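Local coordinates for putative lipoprotein (Bacteroides fragilis, PDB 3NQI) that is of unknown function but is probably a lipoprotein that may bind lipid, and carries cadmium ions in the crystal, at residues T151-T156 and Y169-V174; I165-L170 and T216-Q221. All blocks are in the same frame, centred on the assembly; numbering follows the deposited sequence.

Interaction 1 of 2, residues T151-T156 and Y169-V174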
loop_
_atom_site.group_PDB
_atom_site.type_symbol
_atom_site.label_atom_id
_atom_site.label_comp_id
_atom_site.label_asym_id
_atom_site.label_seq_id
_atom_site.Cartn_x
_atom_site.Cartn_y
_atom_site.Cartn_z
ATOM N N THR A 151 8.133 -2.861 -1.076
ATOM C CA THR A 151 8.250 -3.605 0.169
ATOM C C THR A 151 8.584 -2.692 1.323
ATOM O O THR A 151 9.565 -1.900 1.221
ATOM C CB THR A 151 9.365 -4.630 0.026
ATOM O OG1 THR A 151 9.031 -5.490 -1.030
ATOM C CG2 THR A 151 9.585 -5.474 1.318
ATOM N N LEU A 152 7.811 -2.772 2.411
ATOM C CA LEU A 152 8.172 -2.027 3.649
ATOM C C LEU A 152 9.060 -2.883 4.516
ATOM O O LEU A 152 8.707 -4.049 4.829
ATOM C CB LEU A 152 6.984 -1.569 4.447
ATOM C CG LEU A 152 6.217 -0.423 3.861
ATOM C CD1 LEU A 152 5.006 -0.180 4.799
ATOM C CD2 LEU A 152 7.137 0.877 3.687
ATOM N N VAL A 153 10.195 -2.310 4.934
ATOM C CA VAL A 153 11.162 -3.034 5.758
ATOM C C VAL A 153 11.359 -2.306 7.104
ATOM O O VAL A 153 11.615 -1.094 7.160
ATOM C CB VAL A 153 12.510 -3.253 5.004
ATOM C CG1 VAL A 153 13.510 -4.208 5.794
ATOM C CG2 VAL A 153 12.267 -3.796 3.549
ATOM N N CYS A 154 11.201 -3.065 8.170
ATOM C CA CYS A 154 11.584 -2.682 9.529
ATOM C C CYS A 154 12.922 -3.349 9.863
ATOM O O CYS A 154 13.049 -4.599 9.862
ATOM C CB CYS A 154 10.539 -3.167 10.498
ATOM S SG CYS A 154 10.895 -2.635 12.182
ATOM N N TYR A 155 13.943 -2.537 10.095
ATOM C CA TYR A 155 15.269 -3.047 10.514
ATOM C C TYR A 155 15.257 -3.121 12.031
ATOM O O TYR A 155 15.363 -2.120 12.727
ATOM C CB TYR A 155 16.440 -2.196 9.987
ATOM C CG TYR A 155 16.460 -2.193 8.476
ATOM C CD1 TYR A 155 16.869 -3.316 7.764
ATOM C CD2 TYR A 155 16.004 -1.108 7.773
ATOM C CE1 TYR A 155 16.850 -3.333 6.384
ATOM C CE2 TYR A 155 15.974 -1.104 6.396
ATOM C CZ TYR A 155 16.390 -2.202 5.698
ATOM O OH TYR A 155 16.309 -2.212 4.329
ATOM N N THR A 156 15.141 -4.324 12.556
ATOM C CA THR A 156 14.870 -4.436 13.984
ATOM C C THR A 156 16.047 -4.071 14.911
ATOM O O THR A 156 15.808 -3.677 16.042
ATOM C CB THR A 156 14.313 -5.801 14.294
ATOM O OG1 THR A 156 15.258 -6.789 13.868
ATOM C CG2 THR A 156 12.986 -5.970 13.579
ATOM N N TYR A 169 11.266 1.499 6.094
ATOM C CA TYR A 169 11.851 1.936 4.831
ATOM C C TYR A 169 11.050 1.365 3.659
ATOM O O TYR A 169 10.774 0.190 3.650
ATOM C CB TYR A 169 13.306 1.488 4.732
ATOM C CG TYR A 169 14.179 2.316 5.613
ATOM C CD1 TYR A 169 14.242 2.088 6.981
ATOM C CD2 TYR A 169 14.934 3.384 5.076
ATOM C CE1 TYR A 169 15.027 2.886 7.778
ATOM C CE2 TYR A 169 15.708 4.183 5.877
ATOM C CZ TYR A 169 15.746 3.929 7.223
ATOM O OH TYR A 169 16.543 4.701 8.035
ATOM N N LEU A 170 10.620 2.209 2.720
ATOM C CA LEU A 170 10.072 1.694 1.432
ATOM C C LEU A 170 11.197 1.266 0.535
ATOM O O LEU A 170 12.047 2.107 0.159
ATOM C CB LEU A 170 9.289 2.744 0.702
ATOM C CG LEU A 170 8.712 2.354 -0.670
ATOM C CD1 LEU A 170 7.760 1.169 -0.489
ATOM C CD2 LEU A 170 7.942 3.547 -1.222
ATOM N N ARG A 171 11.265 -0.037 0.249
ATOM C CA ARG A 171 12.203 -0.532 -0.704
ATOM C C ARG A 171 11.475 -0.877 -2.025
ATOM O O ARG A 171 10.625 -1.776 -2.089
ATOM C CB ARG A 171 13.019 -1.716 -0.140
ATOM C CG ARG A 171 13.712 -1.436 1.186
ATOM C CD ARG A 171 14.681 -0.226 1.132
ATOM N NE ARG A 171 15.687 -0.296 2.188
ATOM C CZ ARG A 171 16.525 0.681 2.530
ATOM N NH1 ARG A 171 16.515 1.855 1.915
ATOM N NH2 ARG A 171 17.405 0.471 3.502
ATOM N N TYR A 172 11.807 -0.130 -3.076
ATOM C CA TYR A 172 11.114 -0.192 -4.372
ATOM C C TYR A 172 12.047 -0.772 -5.379
ATOM O O TYR A 172 13.113 -0.202 -5.669
ATOM C CB TYR A 172 10.691 1.204 -4.784
ATOM C CG TYR A 172 10.097 1.395 -6.149
ATOM C CD1 TYR A 172 9.425 0.358 -6.827
ATOM C CD2 TYR A 172 10.166 2.645 -6.771
ATOM C CE1 TYR A 172 8.898 0.547 -8.093
ATOM C CE2 TYR A 172 9.587 2.881 -8.028
ATOM C CZ TYR A 172 8.937 1.827 -8.696
ATOM O OH TYR A 172 8.385 1.978 -9.931
ATOM N N LYS A 173 11.690 -1.964 -5.859
ATOM C CA LYS A 173 12.464 -2.687 -6.802
ATOM C C LYS A 173 11.644 -2.888 -8.090
ATOM O O LYS A 173 10.471 -3.312 -8.031
ATOM C CB LYS A 173 12.860 -4.062 -6.230
ATOM C CG LYS A 173 13.791 -4.828 -7.123
ATOM C CD LYS A 173 14.234 -6.166 -6.515
ATOM N N VAL A 174 12.243 -2.531 -9.230
ATOM C CA VAL A 174 11.722 -2.831 -10.578
ATOM C C VAL A 174 12.518 -4.000 -11.131
ATOM O O VAL A 174 13.742 -3.922 -11.202
ATOM C CB VAL A 174 11.808 -1.613 -11.507
ATOM C CG1 VAL A 174 11.206 -1.875 -12.945
ATOM C CG2 VAL A 174 11.122 -0.410 -10.873
HETATM O O HOH W 1 10.387 -4.482 -3.305
#
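Tyr-155 and Arg-171 meet in the main polar side-chain contact between 151-156 and 169-174. The guanidinium turns one side to the phenol and gives two bonds to a single atom: Arg-171 NE lies 2.9 Å and Arg-171 NH2 3.0 Å from Tyr-155 OH. The oxygen lies in the guanidinium plane, whereas the phenol ring is inclined 60° to it. A bend in the arginine chain at chi2 (-58°) folds the group back over its own strand to reach the hydroxyl. Tyr-155 OH also hydrogen-bonds Asp-95, so the phenol lies between a carboxylate and a guanidinium, which would be expected to polarise it.

Aromatic contact follows on the same face. Tyr-155 presents an edge toward the face of Tyr-169 in an offset edge-to-face pair, with planes at 60° and Tyr-155 CE2 3.7 Å from Tyr-169 CD1. Beneath the phenol of Tyr-155, Val-153 CG1 lies against one ring face near the rim.

These side chains stand on a beta hairpin whose antiparallel strands, 148-155 and 165-174, have Thr-151/Arg-171 and Val-153/Tyr-169 as hydrogen-bonded pairs and Leu-152/Leu-170 as the non-hydrogen-bonded pair between them. Four backbone bonds join the hydrogen-bonded pairs, the shortest 2.7 Å from Arg-171 N to Thr-151 O.

Apolar packing occupies both faces. Val-153 CG2, anti to its carbonyl carbon, touches Arg-171 CG at 3.6 Å, where the two side chains cross at about a right angle. On the reverse face Leu-152 CD2 comes 4.1 Å from Leu-170 CB, and both leucines also touch Leu-126 of strand 123-132.

One water ties the strands again, linking Thr-151 OG1 to Arg-171 O, to which it donates.

Interaction 2 of 2, residues I165-L170 and T216-Q221. With CD (cadmium ion), chain E.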
loop_
_atom_site.group_PDB
_atom_site.type_symbol
_atom_site.label_atom_id
_atom_site.label_comp_id
_atom_site.label_asym_id
_atom_site.label_seq_id
_atom_site.Cartn_x
_atom_site.Cartn_y
_atom_site.Cartn_z
ATOM N N ILE A 165 8.629 5.598 18.130
ATOM C CA ILE A 165 8.457 5.830 16.691
ATOM C C ILE A 165 8.828 4.570 15.981
ATOM O O ILE A 165 9.893 4.040 16.217
ATOM C CB ILE A 165 9.343 6.997 16.186
ATOM C CG1 ILE A 165 8.935 8.298 16.887
ATOM C CG2 ILE A 165 9.222 7.155 14.642
ATOM C CD1 ILE A 165 9.802 9.504 16.444
ATOM N N LEU A 166 7.946 4.052 15.136
ATOM C CA LEU A 166 8.278 2.861 14.338
ATOM C C LEU A 166 8.647 3.320 12.933
ATOM O O LEU A 166 7.815 3.822 12.214
ATOM C CB LEU A 166 7.087 1.924 14.257
ATOM C CG LEU A 166 7.157 0.684 13.374
ATOM C CD1 LEU A 166 8.373 -0.161 13.790
ATOM C CD2 LEU A 166 5.890 -0.130 13.508
ATOM N N LYS A 167 9.889 3.101 12.531
ATOM C CA LYS A 167 10.397 3.614 11.260
ATOM C C LYS A 167 10.445 2.470 10.253
ATOM O O LYS A 167 11.048 1.386 10.515
ATOM C CB LYS A 167 11.781 4.229 11.442
ATOM C CG LYS A 167 12.415 4.732 10.108
ATOM C CD LYS A 167 13.575 5.755 10.257
ATOM C CE LYS A 167 14.403 5.609 11.518
ATOM N NZ LYS A 167 15.393 6.703 11.618
ATOM N N LEU A 168 9.800 2.681 9.116
ATOM C CA LEU A 168 9.773 1.688 8.037
ATOM C C LEU A 168 10.385 2.253 6.736
ATOM O O LEU A 168 10.078 3.366 6.344
ATOM C CB LEU A 168 8.361 1.225 7.783
ATOM C CG LEU A 168 7.594 0.666 8.996
ATOM C CD1 LEU A 168 6.135 0.332 8.536
ATOM C CD2 LEU A 168 8.330 -0.529 9.583
ATOM N N TYR A 169 11.266 1.499 6.094
ATOM C CA TYR A 169 11.851 1.936 4.831
ATOM C C TYR A 169 11.050 1.365 3.659
ATOM O O TYR A 169 10.774 0.190 3.650
ATOM C CB TYR A 169 13.306 1.488 4.732
ATOM C CG TYR A 169 14.179 2.316 5.613
ATOM C CD1 TYR A 169 14.242 2.088 6.981
ATOM C CD2 TYR A 169 14.934 3.384 5.076
ATOM C CE1 TYR A 169 15.027 2.886 7.778
ATOM C CE2 TYR A 169 15.708 4.183 5.877
ATOM C CZ TYR A 169 15.746 3.929 7.223
ATOM O OH TYR A 169 16.543 4.701 8.035
ATOM N N LEU A 170 10.620 2.209 2.720
ATOM C CA LEU A 170 10.072 1.694 1.432
ATOM C C LEU A 170 11.197 1.266 0.535
ATOM O O LEU A 170 12.047 2.107 0.159
ATOM C CB LEU A 170 9.289 2.744 0.702
ATOM C CG LEU A 170 8.712 2.354 -0.670
ATOM C CD1 LEU A 170 7.760 1.169 -0.489
ATOM C CD2 LEU A 170 7.942 3.547 -1.222
ATOM N N THR A 216 6.696 5.982 10.771
ATOM C CA THR A 216 7.258 6.849 9.757
ATOM C C THR A 216 7.646 5.988 8.570
ATOM O O THR A 216 8.109 4.837 8.708
ATOM C CB THR A 216 8.469 7.713 10.252
ATOM O OG1 THR A 216 9.511 6.840 10.686
ATOM C CG2 THR A 216 8.043 8.662 11.358
ATOM N N ILE A 217 7.421 6.542 7.396
ATOM C CA ILE A 217 7.712 5.821 6.139
ATOM C C ILE A 217 8.796 6.627 5.418
ATOM O O ILE A 217 8.617 7.782 5.086
ATOM C CB ILE A 217 6.477 5.723 5.239
ATOM C CG1 ILE A 217 5.259 5.090 5.984
ATOM C CG2 ILE A 217 6.808 4.979 3.914
ATOM C CD1 ILE A 217 5.383 3.683 6.394
ATOM N N VAL A 218 9.919 5.990 5.163
ATOM C CA VAL A 218 11.068 6.637 4.577
ATOM C C VAL A 218 11.149 6.223 3.076
ATOM O O VAL A 218 11.384 5.032 2.781
ATOM C CB VAL A 218 12.388 6.229 5.285
ATOM C CG1 VAL A 218 13.567 7.075 4.686
ATOM C CG2 VAL A 218 12.338 6.470 6.825
ATOM N N ALA A 219 10.979 7.170 2.154
ATOM C CA ALA A 219 11.027 6.869 0.694
ATOM C C ALA A 219 12.131 7.644 -0.055
ATOM O O ALA A 219 12.428 8.792 0.302
ATOM C CB ALA A 219 9.664 7.183 0.059
ATOM N N GLN A 220 12.731 7.015 -1.072
ATOM C CA GLN A 220 13.565 7.715 -2.077
ATOM C C GLN A 220 12.679 8.118 -3.244
ATOM O O GLN A 220 12.032 7.265 -3.908
ATOM C CB GLN A 220 14.752 6.865 -2.548
ATOM C CG GLN A 220 15.718 6.588 -1.462
ATOM C CD GLN A 220 16.943 5.845 -1.938
ATOM O OE1 GLN A 220 17.998 6.445 -2.234
ATOM N NE2 GLN A 220 16.827 4.531 -1.981
ATOM N N GLN A 221 12.547 9.431 -3.433
ATOM C CA GLN A 221 11.675 9.917 -4.468
ATOM C C GLN A 221 12.350 10.928 -5.352
ATOM O O GLN A 221 13.337 11.547 -4.973
ATOM C CB GLN A 221 10.366 10.438 -3.886
ATOM C CG GLN A 221 10.422 11.684 -3.207
ATOM C CD GLN A 221 9.074 12.036 -2.568
ATOM O OE1 GLN A 221 8.479 11.216 -1.871
ATOM N NE2 GLN A 221 8.608 13.255 -2.792
HETATM CD CD CD E . 12.176 3.889 15.999
HETATM O O HOH W 2 11.933 1.877 14.166
HETATM O O HOH W 3 15.083 3.052 -0.569
HETATM O O HOH W 4 11.967 4.245 -1.466
HETATM O O HOH W 5 13.969 4.544 1.533
HETATM O O HOH W 6 12.755 6.261 14.950
HETATM O O HOH W 7 11.639 1.699 16.828
#
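Lys-167 runs its aliphatic chain past Thr-216 and Val-218 on one face of a parallel strand pair. Its CB lies 3.5 Å from Thr-216 OG1. The next atom, Lys-167 CG, is anti to the backbone N (chi1 177°) and touches both that hydroxyl and a methyl, lying 3.7 Å from Val-218 CG2. Lys-167 CD keeps the same 3.7 Å distance from Val-218 CG2; the chain then bends at chi3, and CE and NZ leave the neighbouring strand for the exposed side.

On this face Val-218 also lies beside Tyr-169, the two side chains pointing the same way. Val-218 CB stands over the ring in a CH-pi contact, 4.2 Å from its centroid, and Val-218 CG1 reaches Tyr-169 CE2. On the other face Leu-168 CD1 meets Ile-217 CD1.

Four backbone bonds alternate in the parallel ladder: Leu-166 O and Leu-168 O accept from Thr-216 N and Val-218 N, while Leu-168 N and Leu-170 N donate to Thr-216 O and Val-218 O. Where the strands part, two waters bridge Leu-170 O to Gln-220, one through N and the other through NE2.

At the start of the strand Ile-165 O binds a cadmium ion at 2.3 Å, joined by Asp-163 and three waters; one of these waters also accepts from Lys-167 N.

Strand 165-174 lies between strands 148-155 and 214-221, and the latter pairs onward with strand 234-241. Helix 197-207 packs against Leu-166 and Leu-168.

How the interactions relate
Strand 165-174 serves both contacts as the shared middle strand, pairing antiparallel with 148-155 in interaction 1 and parallel with 214-221 in interaction 2. Both are largely buried, but interaction 2 runs out to an exposed lysine and a hydrated cadmium site, whereas the polar grouping of interaction 1 is built from side chains and continues to Asp-95. Tyr-169 joins the two on one face, meeting the edge of a tyrosine from one strand and a valine from the other. On the reverse face the two contacts meet in apolar packing, Leu-168 of interaction 2 touching both Leu-152 and Cys-154 of interaction 1.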